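PDB 3FBU: acetyltransferase, GNAT family from Bacillus anthracis str. Sterne, which binds coenzyme A and, as a member of the GNAT family, probably transfers an acetyl group from acetyl-CoA to an acceptor substrate. Local coordinates for residues M140-F146 against D158-I164; M1-A5 against A106-Y110; F13-W18 against T44-N49. One frame throughout, in Å; residues are numbered along the deposited sequence.

Contact 1: M140-F146 against D158-I164; sequences MRREGYF and DEYYYAI
Arg141 to Phe146 and Asp158 to Ile164 pair as the two antiparallel arms of a beta hairpin at one end of the mixed sheet, with strand 141-152 outermost in the chain and strand 155-165 inside it. The ladder opens with the nearly straight bond from Arg141 N to Ala163 O, 2.8 Å at 177°, and ends with Phe146 and Glu159 exchanging two bonds. Between them the register slips by one: Tyr161 O accepts from both Glu143 N (2.8 Å) and Gly144 N (3.1 Å), a classic beta bulge. Gly144, having no side chain, lets Phe146 CE2 and Tyr161 CB close to 3.7 Å beside the bulge. Such a C-terminal hairpin, hydrogen-bonded through its inner arm to the strand that follows the long helix, here 119-124, is a regular feature of the GNAT fold.

A linked set of side chains lies on the face that carries Arg142, Tyr145, Tyr160 and Tyr162. Arg142 leaves the strand with CG opposite its own N (chi1 -179°), CB lying over the Tyr162 ring, then bends at CD to lay its guanidinium flat on Tyr160, CZ 3.6 Å from the ring centroid and the planes 12° apart. That posture leaves NE and NH2 side by side, each 3.0 Å from Tyr162 OH, which lies in the guanidinium plane and also bonds Glu136 in helix 129-137. Tyr160 in turn directs its edge at the face of Tyr145 in a T-shaped pair, centroids 5.0 Å apart. A water joins Tyr145 OH, by a long bond, to Asp158 OD2, while Asp158 OD1 accepts from Lys148 N.

On the other face, Arg141 NH1 forms a salt bridge with Glu143 OE2 at 2.9 Å, while Glu143 OE1 turns to Arg119 and Ala163 leaves room for the carboxylate beside its methyl.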
loop_
_atom_site.group_PDB
_atom_site.type_symbol
_atom_site.label_atom_id
_atom_site.label_comp_id
_atom_site.label_asym_id
_atom_site.label_seq_id
_atom_site.Cartn_x
_atom_site.Cartn_y
_atom_site.Cartn_z
ATOM N N MET A 140 -4.662 -16.192 -10.535
ATOM C CA MET A 140 -4.207 -17.257 -9.645
ATOM C C MET A 140 -5.168 -17.433 -8.463
ATOM O O MET A 140 -5.844 -16.486 -8.017
ATOM C CB MET A 140 -2.748 -17.029 -9.188
ATOM C CG MET A 140 -1.719 -16.742 -10.312
ATOM S SD MET A 140 0.039 -16.538 -9.696
ATOM C CE MET A 140 0.457 -18.302 -9.613
ATOM N N ARG A 141 -5.237 -18.668 -7.975
ATOM C CA ARG A 141 -6.088 -19.034 -6.871
ATOM C C ARG A 141 -5.234 -19.293 -5.636
ATOM O O ARG A 141 -4.225 -19.982 -5.738
ATOM C CB ARG A 141 -6.792 -20.327 -7.180
ATOM C CG ARG A 141 -7.905 -20.254 -8.186
ATOM C CD ARG A 141 -8.382 -21.627 -8.625
ATOM N NE ARG A 141 -7.375 -22.311 -9.436
ATOM C CZ ARG A 141 -6.571 -23.268 -8.970
ATOM N NH1 ARG A 141 -6.656 -23.689 -7.702
ATOM N NH2 ARG A 141 -5.672 -23.801 -9.765
ATOM N N ARG A 142 -5.667 -18.796 -4.483
ATOM C CA ARG A 142 -5.004 -19.131 -3.216
ATOM C C ARG A 142 -5.335 -20.597 -2.844
ATOM O O ARG A 142 -6.504 -20.947 -2.569
ATOM C CB ARG A 142 -5.380 -18.166 -2.083
ATOM C CG ARG A 142 -4.681 -18.495 -0.802
ATOM C CD ARG A 142 -5.055 -17.585 0.377
ATOM N NE ARG A 142 -4.904 -16.164 0.057
ATOM C CZ ARG A 142 -5.421 -15.167 0.799
ATOM N NH1 ARG A 142 -6.136 -15.424 1.898
ATOM N NH2 ARG A 142 -5.233 -13.910 0.433
ATOM N N GLU A 143 -4.316 -21.449 -2.873
ATOM C CA GLU A 143 -4.469 -22.880 -2.564
ATOM C C GLU A 143 -3.966 -23.262 -1.162
ATOM O O GLU A 143 -4.360 -24.302 -0.595
ATOM C CB GLU A 143 -3.719 -23.685 -3.589
ATOM C CG GLU A 143 -4.388 -23.698 -4.955
ATOM C CD GLU A 143 -3.779 -24.750 -5.858
ATOM O OE1 GLU A 143 -2.584 -25.049 -5.699
ATOM O OE2 GLU A 143 -4.487 -25.278 -6.750
ATOM N N GLY A 144 -3.120 -22.425 -0.599
ATOM C CA GLY A 144 -2.535 -22.707 0.700
ATOM C C GLY A 144 -2.198 -21.516 1.554
ATOM O O GLY A 144 -1.908 -20.429 1.046
ATOM N N TYR A 145 -2.201 -21.757 2.868
ATOM C CA TYR A 145 -1.807 -20.758 3.859
ATOM C C TYR A 145 -1.012 -21.520 4.926
ATOM O O TYR A 145 -1.575 -22.258 5.713
ATOM C CB TYR A 145 -3.038 -20.083 4.403
ATOM C CG TYR A 145 -2.831 -19.026 5.457
ATOM C CD1 TYR A 145 -1.572 -18.502 5.756
ATOM C CD2 TYR A 145 -3.923 -18.553 6.167
ATOM C CE1 TYR A 145 -1.418 -17.515 6.772
ATOM C CE2 TYR A 145 -3.786 -17.580 7.145
ATOM C CZ TYR A 145 -2.528 -17.066 7.440
ATOM O OH TYR A 145 -2.425 -16.087 8.414
ATOM N N PHE A 146 0.300 -21.416 4.845
ATOM C CA PHE A 146 1.203 -22.223 5.661
ATOM C C PHE A 146 1.696 -21.360 6.814
ATOM O O PHE A 146 2.263 -20.295 6.569
ATOM C CB PHE A 146 2.409 -22.644 4.847
ATOM C CG PHE A 146 2.058 -23.459 3.636
ATOM C CD1 PHE A 146 1.397 -24.644 3.778
ATOM C CD2 PHE A 146 2.386 -23.021 2.376
ATOM C CE1 PHE A 146 1.050 -25.408 2.663
ATOM C CE2 PHE A 146 2.043 -23.782 1.269
ATOM C CZ PHE A 146 1.381 -24.969 1.440
ATOM N N ASP A 158 4.952 -16.827 7.741
ATOM C CA ASP A 158 3.830 -17.522 7.112
ATOM C C ASP A 158 4.009 -17.394 5.598
ATOM O O ASP A 158 4.772 -16.580 5.128
ATOM C CB ASP A 158 2.466 -16.899 7.497
ATOM C CG ASP A 158 2.087 -17.053 8.976
ATOM O OD1 ASP A 158 2.737 -17.811 9.741
ATOM O OD2 ASP A 158 1.100 -16.388 9.376
ATOM N N GLU A 159 3.288 -18.205 4.827
ATOM C CA GLU A 159 3.342 -18.102 3.385
ATOM C C GLU A 159 1.963 -18.376 2.825
ATOM O O GLU A 159 1.341 -19.362 3.216
ATOM C CB GLU A 159 4.342 -19.135 2.870
ATOM C CG GLU A 159 4.609 -19.165 1.439
ATOM C CD GLU A 159 5.667 -20.220 1.096
ATOM O OE1 GLU A 159 6.132 -20.929 2.022
ATOM O OE2 GLU A 159 6.060 -20.305 -0.073
ATOM N N TYR A 160 1.506 -17.535 1.899
ATOM C CA TYR A 160 0.385 -17.898 1.019
ATOM C C TYR A 160 0.930 -18.569 -0.214
ATOM O O TYR A 160 1.968 -18.165 -0.730
ATOM C CB TYR A 160 -0.359 -16.664 0.535
ATOM C CG TYR A 160 -1.282 -15.967 1.511
ATOM C CD1 TYR A 160 -1.961 -16.647 2.501
ATOM C CD2 TYR A 160 -1.531 -14.606 1.363
ATOM C CE1 TYR A 160 -2.831 -15.981 3.364
ATOM C CE2 TYR A 160 -2.405 -13.950 2.187
ATOM C CZ TYR A 160 -3.042 -14.630 3.192
ATOM O OH TYR A 160 -3.912 -13.944 4.009
ATOM N N TYR A 161 0.197 -19.560 -0.713
ATOM C CA TYR A 161 0.552 -20.275 -1.909
ATOM C C TYR A 161 -0.594 -20.146 -2.920
ATOM O O TYR A 161 -1.739 -20.510 -2.628
ATOM C CB TYR A 161 0.733 -21.723 -1.522
ATOM C CG TYR A 161 1.330 -22.629 -2.526
ATOM C CD1 TYR A 161 2.624 -23.122 -2.374
ATOM C CD2 TYR A 161 0.574 -23.072 -3.634
ATOM C CE1 TYR A 161 3.137 -24.026 -3.288
ATOM C CE2 TYR A 161 1.087 -23.951 -4.537
ATOM C CZ TYR A 161 2.370 -24.431 -4.355
ATOM O OH TYR A 161 2.840 -25.325 -5.299
ATOM N N TYR A 162 -0.257 -19.614 -4.074
ATOM C CA TYR A 162 -1.187 -19.423 -5.182
ATOM C C TYR A 162 -0.812 -20.287 -6.368
ATOM O O TYR A 162 0.369 -20.612 -6.568
ATOM C CB TYR A 162 -1.168 -17.952 -5.618
ATOM C CG TYR A 162 -1.970 -17.027 -4.756
ATOM C CD1 TYR A 162 -1.501 -16.635 -3.512
ATOM C CD2 TYR A 162 -3.232 -16.565 -5.157
ATOM C CE1 TYR A 162 -2.225 -15.793 -2.728
ATOM C CE2 TYR A 162 -3.958 -15.714 -4.354
ATOM C CZ TYR A 162 -3.447 -15.340 -3.136
ATOM O OH TYR A 162 -4.119 -14.497 -2.278
ATOM N N ALA A 163 -1.809 -20.648 -7.190
ATOM C CA ALA A 163 -1.561 -21.457 -8.363
ATOM C C ALA A 163 -2.546 -21.131 -9.484
ATOM O O ALA A 163 -3.685 -20.693 -9.234
ATOM C CB ALA A 163 -1.650 -22.953 -8.033
ATOM N N ILE A 164 -2.089 -21.385 -10.698
ATOM C CA ILE A 164 -2.962 -21.339 -11.877
ATOM C C ILE A 164 -2.648 -22.497 -12.793
ATOM O O ILE A 164 -1.480 -22.889 -12.967
ATOM C CB ILE A 164 -2.879 -19.972 -12.568
ATOM C CG1 ILE A 164 -3.944 -19.842 -13.668
ATOM C CG2 ILE A 164 -1.436 -19.699 -13.145
ATOM C CD1 ILE A 164 -4.057 -18.375 -14.237
HETATM O O HOH W 1 0.045 -13.948 8.677
#

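Contact 2: M1-A5 against A106-Y110; sequences MFIKA and ATLKY
Ile3 and Met1 supply most of what the N-terminal segment sets against Ala106, Thr107 and Tyr110, and the contact is made by van der Waals packing, with no hydrogen bond between the two segments. Ile3 divides its two branches between neighbours one helical turn apart. Its CG2 points away from the Ile3 backbone N and rests on the methyl of Ala106, CG2 to CB 3.6 Å, while the longer branch lies against the root of the tyrosine ring, Ile3 CG1 being 3.9 Å from Tyr110 CD1. A beta-branched residue suits this job because it presents two prongs from a short stem, and the small Ala106 lets the strand come close to the helix. Ala5 adds its own methyl, CB lying 4.3 Å from Ala106 CB.

Met1 reaches farther along the helix. Its CG meets the outer part of the tyrosine at Tyr110 CE2, 3.6 Å away, and SD stands 5.4 Å from the ring centroid, an oblique Met-aromatic contact. The unbranched methionine chain is long enough to lie along the ring.

The packing joins the first strand of the chain to helix 99-114, the long helix that lies against the sheet in the GNAT fold. Tyr110 is swung toward the strand by a trans first torsion (chi1 -176°), which spreads the ring alongside both Met1 and Ile3.

Farther out, Thr107 turns its hydroxyl back to Ala103 O one turn earlier, so its polar atom is satisfied within the helix; its side chain also touches Ile73, Phe75 and Ile86 of the sheet. Ile3 is fixed by backbone bonding to Ile10 of strand 8-10, and Met1 also touches Phe75.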
loop_
_atom_site.group_PDB
_atom_site.type_symbol
_atom_site.label_atom_id
_atom_site.label_comp_id
_atom_site.label_asym_id
_atom_site.label_seq_id
_atom_site.Cartn_x
_atom_site.Cartn_y
_atom_site.Cartn_z
ATOM N N MET A 1 12.969 -16.113 -22.834
ATOM C CA MET A 1 11.703 -15.351 -23.051
ATOM C C MET A 1 12.015 -14.093 -23.858
ATOM O O MET A 1 12.993 -13.400 -23.568
ATOM C CB MET A 1 11.067 -14.952 -21.702
ATOM C CG MET A 1 10.519 -16.123 -20.857
ATOM S SD MET A 1 9.855 -15.631 -19.239
ATOM C CE MET A 1 8.328 -14.796 -19.676
ATOM N N PHE A 2 11.220 -13.844 -24.899
ATOM C CA PHE A 2 10.990 -12.482 -25.400
ATOM C C PHE A 2 9.493 -12.323 -25.561
ATOM O O PHE A 2 8.870 -13.018 -26.354
ATOM C CB PHE A 2 11.668 -12.170 -26.720
ATOM C CG PHE A 2 11.476 -10.745 -27.151
ATOM C CD1 PHE A 2 10.357 -10.380 -27.889
ATOM C CD2 PHE A 2 12.382 -9.756 -26.782
ATOM C CE1 PHE A 2 10.159 -9.069 -28.269
ATOM C CE2 PHE A 2 12.197 -8.447 -27.168
ATOM C CZ PHE A 2 11.082 -8.100 -27.910
ATOM N N ILE A 3 8.928 -11.405 -24.795
ATOM C CA ILE A 3 7.487 -11.272 -24.661
ATOM C C ILE A 3 7.167 -9.801 -24.868
ATOM O O ILE A 3 7.796 -8.933 -24.275
ATOM C CB ILE A 3 7.014 -11.739 -23.244
ATOM C CG1 ILE A 3 7.418 -13.198 -22.978
ATOM C CG2 ILE A 3 5.513 -11.591 -23.090
ATOM C CD1 ILE A 3 7.160 -13.669 -21.532
ATOM N N LYS A 4 6.201 -9.522 -25.734
ATOM C CA LYS A 4 5.732 -8.162 -25.942
ATOM C C LYS A 4 4.359 -8.059 -25.300
ATOM O O LYS A 4 3.474 -8.846 -25.604
ATOM C CB LYS A 4 5.649 -7.820 -27.443
ATOM C CG LYS A 4 7.014 -7.759 -28.156
ATOM C CD LYS A 4 6.897 -7.436 -29.676
ATOM C CE LYS A 4 8.282 -7.359 -30.347
ATOM N NZ LYS A 4 8.240 -7.075 -31.821
ATOM N N ALA A 5 4.190 -7.101 -24.406
ATOM C CA ALA A 5 2.869 -6.756 -23.893
ATOM C C ALA A 5 2.435 -5.392 -24.475
ATOM O O ALA A 5 3.056 -4.871 -25.401
ATOM C CB ALA A 5 2.870 -6.739 -22.357
ATOM N N ALA A 106 1.459 -11.603 -19.017
ATOM C CA ALA A 106 2.162 -11.941 -20.248
ATOM C C ALA A 106 3.065 -13.161 -20.096
ATOM O O ALA A 106 3.158 -13.980 -21.001
ATOM C CB ALA A 106 2.980 -10.730 -20.724
ATOM N N THR A 107 3.727 -13.290 -18.950
ATOM C CA THR A 107 4.559 -14.448 -18.662
ATOM C C THR A 107 3.739 -15.731 -18.546
ATOM O O THR A 107 4.109 -16.737 -19.123
ATOM C CB THR A 107 5.408 -14.201 -17.387
ATOM O OG1 THR A 107 6.154 -12.978 -17.540
ATOM C CG2 THR A 107 6.376 -15.385 -17.107
ATOM N N LEU A 108 2.611 -15.693 -17.827
ATOM C CA LEU A 108 1.719 -16.855 -17.734
ATOM C C LEU A 108 1.302 -17.315 -19.121
ATOM O O LEU A 108 1.333 -18.486 -19.422
ATOM C CB LEU A 108 0.467 -16.536 -16.891
ATOM C CG LEU A 108 0.628 -16.179 -15.424
ATOM C CD1 LEU A 108 -0.725 -15.813 -14.782
ATOM C CD2 LEU A 108 1.323 -17.262 -14.615
ATOM N N LYS A 109 0.902 -16.365 -19.957
ATOM C CA LYS A 109 0.453 -16.656 -21.314
ATOM C C LYS A 109 1.530 -17.359 -22.134
ATOM O O LYS A 109 1.281 -18.372 -22.795
ATOM C CB LYS A 109 0.054 -15.342 -22.009
ATOM C CG LYS A 109 -1.171 -14.661 -21.430
ATOM C CD LYS A 109 -1.533 -13.301 -22.158
ATOM C CE LYS A 109 -2.794 -12.587 -21.611
ATOM N NZ LYS A 109 -3.128 -11.266 -22.294
ATOM N N TYR A 110 2.740 -16.827 -22.062
ATOM C CA TYR A 110 3.918 -17.445 -22.672
ATOM C C TYR A 110 4.168 -18.842 -22.125
ATOM O O TYR A 110 4.363 -19.778 -22.891
ATOM C CB TYR A 110 5.131 -16.574 -22.451
ATOM C CG TYR A 110 6.406 -17.050 -23.122
ATOM C CD1 TYR A 110 6.655 -16.768 -24.460
ATOM C CD2 TYR A 110 7.371 -17.734 -22.408
ATOM C CE1 TYR A 110 7.832 -17.191 -25.077
ATOM C CE2 TYR A 110 8.558 -18.157 -23.016
ATOM C CZ TYR A 110 8.769 -17.881 -24.343
ATOM O OH TYR A 110 9.934 -18.284 -24.932
#

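Contact 3: F13-W18 against T44-N49; sequences FEFKDW and TRNFVN
The Trp18 and Arg45 side chains run alongside each other in the same direction, where the start of helix 18-25 and the turn before it pack on helix 41-50; these are the two helices that follow the first strands in the GNAT fold. The arginine is used mainly through its aliphatic part. Its CG sits over the indole face, 3.6 Å from the centroid of the five-membered ring in a CH-pi contact, and the chain then bends at chi3 to bring NH1 to within 3.5 Å of Trp18 CH2. The guanidinium is therefore not stacked: its plane stands 75° from the indole, and its CZ is 4.9 Å from the centroid of the six-membered ring, a rather long cation-pi contact. A long chain with a charged end fits this partly exposed border, since the methylenes cover the ring while the charge stays at the edge of the contact, with a weak ion pair to Glu41.

Trp18 can meet Arg45 this way because CG takes the crowded position between backbone N and carbonyl carbon (chi1 81°). The other neighbour of Arg45 is Phe15, whose CZ approaches the arginine CB and CG, while its ring edge faces Arg45 O.

Val48 is the buried wedge between these groups and Phe13. Its CG2 touches Trp18 CB at 3.7 Å and lies over one face of the Phe13 ring; its CG1 meets Phe13 CB. Phe13 crosses Phe47 at about a right angle, CZ 4.0 Å from Phe47 CE2, with the ring planes 73° apart. Behind this apolar layer Asp17 holds the turn: OD2 accepts from Glu14 N at 2.8 Å and also makes a salt bridge with Arg11. Beside the indole, the methyl CG2 of Thr44 comes 3.4 Å from Trp18 O.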
loop_
_atom_site.group_PDB
_atom_site.type_symbol
_atom_site.label_atom_id
_atom_site.label_comp_id
_atom_site.label_asym_id
_atom_site.label_seq_id
_atom_site.Cartn_x
_atom_site.Cartn_y
_atom_site.Cartn_z
ATOM N N PHE A 13 18.474 -10.648 -19.600
ATOM C CA PHE A 13 19.366 -9.605 -19.103
ATOM C C PHE A 13 20.563 -9.425 -20.048
ATOM O O PHE A 13 21.017 -10.391 -20.638
ATOM C CB PHE A 13 19.928 -10.010 -17.736
ATOM C CG PHE A 13 19.064 -9.617 -16.565
ATOM C CD1 PHE A 13 18.798 -8.288 -16.301
ATOM C CD2 PHE A 13 18.576 -10.584 -15.679
ATOM C CE1 PHE A 13 18.021 -7.913 -15.186
ATOM C CE2 PHE A 13 17.791 -10.225 -14.593
ATOM C CZ PHE A 13 17.513 -8.888 -14.336
ATOM N N GLU A 14 21.010 -8.185 -20.200
ATOM C CA GLU A 14 22.359 -7.860 -20.661
ATOM C C GLU A 14 23.107 -7.321 -19.447
ATOM O O GLU A 14 22.490 -6.742 -18.555
ATOM C CB GLU A 14 22.311 -6.780 -21.735
ATOM C CG GLU A 14 21.395 -7.091 -22.889
ATOM C CD GLU A 14 21.890 -8.234 -23.746
ATOM O OE1 GLU A 14 23.127 -8.381 -23.931
ATOM O OE2 GLU A 14 21.033 -8.990 -24.259
ATOM N N PHE A 15 24.421 -7.474 -19.421
ATOM C CA PHE A 15 25.187 -7.054 -18.270
ATOM C C PHE A 15 24.974 -5.584 -17.917
ATOM O O PHE A 15 24.901 -5.250 -16.776
ATOM C CB PHE A 15 26.677 -7.418 -18.351
ATOM C CG PHE A 15 27.367 -7.299 -17.066
ATOM C CD1 PHE A 15 27.116 -8.182 -16.042
ATOM C CD2 PHE A 15 28.245 -6.279 -16.833
ATOM C CE1 PHE A 15 27.731 -8.036 -14.850
ATOM C CE2 PHE A 15 28.863 -6.156 -15.655
ATOM C CZ PHE A 15 28.604 -7.032 -14.645
ATOM N N LYS A 16 24.850 -4.717 -18.908
ATOM C CA LYS A 16 24.677 -3.321 -18.577
ATOM C C LYS A 16 23.346 -3.004 -17.897
ATOM O O LYS A 16 23.174 -1.940 -17.414
ATOM C CB LYS A 16 24.902 -2.400 -19.753
ATOM C CG LYS A 16 24.061 -2.535 -20.863
ATOM C CD LYS A 16 24.540 -1.500 -21.874
ATOM C CE LYS A 16 24.213 -1.920 -23.257
ATOM N NZ LYS A 16 23.981 -0.857 -24.210
ATOM N N ASP A 17 22.428 -3.963 -17.838
ATOM C CA ASP A 17 21.233 -3.760 -17.037
ATOM C C ASP A 17 21.484 -3.644 -15.535
ATOM O O ASP A 17 20.629 -3.217 -14.844
ATOM C CB ASP A 17 20.246 -4.905 -17.254
ATOM C CG ASP A 17 19.722 -4.995 -18.665
ATOM O OD1 ASP A 17 19.508 -3.986 -19.295
ATOM O OD2 ASP A 17 19.530 -6.090 -19.115
ATOM N N TRP A 18 22.638 -4.068 -15.026
ATOM C CA TRP A 18 22.834 -4.191 -13.577
ATOM C C TRP A 18 22.592 -2.895 -12.793
ATOM O O TRP A 18 22.025 -2.922 -11.707
ATOM C CB TRP A 18 24.184 -4.837 -13.238
ATOM C CG TRP A 18 25.372 -3.954 -13.255
ATOM C CD1 TRP A 18 26.279 -3.826 -14.271
ATOM C CD2 TRP A 18 25.851 -3.151 -12.182
ATOM N NE1 TRP A 18 27.264 -2.957 -13.915
ATOM C CE2 TRP A 18 27.029 -2.520 -12.634
ATOM C CE3 TRP A 18 25.377 -2.863 -10.889
ATOM C CZ2 TRP A 18 27.741 -1.622 -11.843
ATOM C CZ3 TRP A 18 26.084 -1.972 -10.107
ATOM C CH2 TRP A 18 27.259 -1.365 -10.583
ATOM N N THR A 44 24.337 -7.443 -6.988
ATOM C CA THR A 44 23.552 -7.181 -8.195
ATOM C C THR A 44 24.277 -7.610 -9.467
ATOM O O THR A 44 23.670 -8.238 -10.333
ATOM C CB THR A 44 23.093 -5.743 -8.291
ATOM O OG1 THR A 44 22.404 -5.385 -7.074
ATOM C CG2 THR A 44 22.135 -5.561 -9.528
ATOM N N ARG A 45 25.552 -7.265 -9.616
ATOM C CA ARG A 45 26.333 -7.722 -10.776
ATOM C C ARG A 45 26.345 -9.256 -10.910
ATOM O O ARG A 45 26.186 -9.821 -12.017
ATOM C CB ARG A 45 27.759 -7.152 -10.708
ATOM C CG ARG A 45 27.863 -5.638 -11.014
ATOM C CD ARG A 45 29.338 -5.183 -11.095
ATOM N NE ARG A 45 29.996 -5.287 -9.795
ATOM C CZ ARG A 45 30.294 -4.268 -8.973
ATOM N NH1 ARG A 45 30.029 -2.988 -9.286
ATOM N NH2 ARG A 45 30.902 -4.533 -7.813
ATOM N N ASN A 46 26.531 -9.929 -9.778
ATOM C CA ASN A 46 26.520 -11.393 -9.754
ATOM C C ASN A 46 25.152 -11.933 -10.207
ATOM O O ASN A 46 25.068 -12.860 -11.002
ATOM C CB ASN A 46 26.808 -11.907 -8.330
ATOM C CG ASN A 46 28.269 -11.741 -7.895
ATOM O OD1 ASN A 46 29.181 -11.572 -8.711
ATOM N ND2 ASN A 46 28.490 -11.826 -6.577
ATOM N N PHE A 47 24.095 -11.342 -9.681
ATOM C CA PHE A 47 22.715 -11.730 -10.017
ATOM C C PHE A 47 22.461 -11.600 -11.523
ATOM O O PHE A 47 21.992 -12.538 -12.172
ATOM C CB PHE A 47 21.748 -10.874 -9.209
ATOM C CG PHE A 47 20.314 -11.007 -9.623
ATOM C CD1 PHE A 47 19.596 -12.147 -9.333
ATOM C CD2 PHE A 47 19.672 -9.973 -10.281
ATOM C CE1 PHE A 47 18.238 -12.252 -9.713
ATOM C CE2 PHE A 47 18.352 -10.087 -10.661
ATOM C CZ PHE A 47 17.635 -11.232 -10.367
ATOM N N VAL A 48 22.798 -10.445 -12.092
ATOM C CA VAL A 48 22.574 -10.222 -13.529
ATOM C C VAL A 48 23.381 -11.189 -14.365
ATOM O O VAL A 48 22.863 -11.811 -15.300
ATOM C CB VAL A 48 22.867 -8.740 -13.938
ATOM C CG1 VAL A 48 22.754 -8.577 -15.456
ATOM C CG2 VAL A 48 21.898 -7.793 -13.169
ATOM N N ASN A 49 24.661 -11.350 -14.014
ATOM C CA ASN A 49 25.525 -12.268 -14.729
ATOM C C ASN A 49 24.983 -13.682 -14.694
ATOM O O ASN A 49 24.965 -14.370 -15.709
ATOM C CB ASN A 49 26.917 -12.291 -14.099
ATOM C CG ASN A 49 27.782 -13.378 -14.696
ATOM O OD1 ASN A 49 28.195 -13.269 -15.864
ATOM N ND2 ASN A 49 28.041 -14.455 -13.914
#

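Along the chain contact 2 spans the most sequence: its segments enclose both halves of contact 3, and contact 1 follows after both. Contacts 1 and 3 lie on opposite sides of the chain's centre, about 30 Å apart between centres. Contact 2 is about 22 Å from contact 1 and 21 Å from contact 3, again between centres, and touches only contact 1, where Leu108 CD2 packs on Ile164 CG2 at 4.0 Å. Contacts 1 and 2 lie at the two outermost strands of one mixed sheet, 141-152 and 3-4; contact 3 packs two N-terminal helical segments together. Coenzyme A is bound about 8, 12 and 11 Å from the side chains of Glu159, Ala5 and Phe47 in contacts 1, 2 and 3.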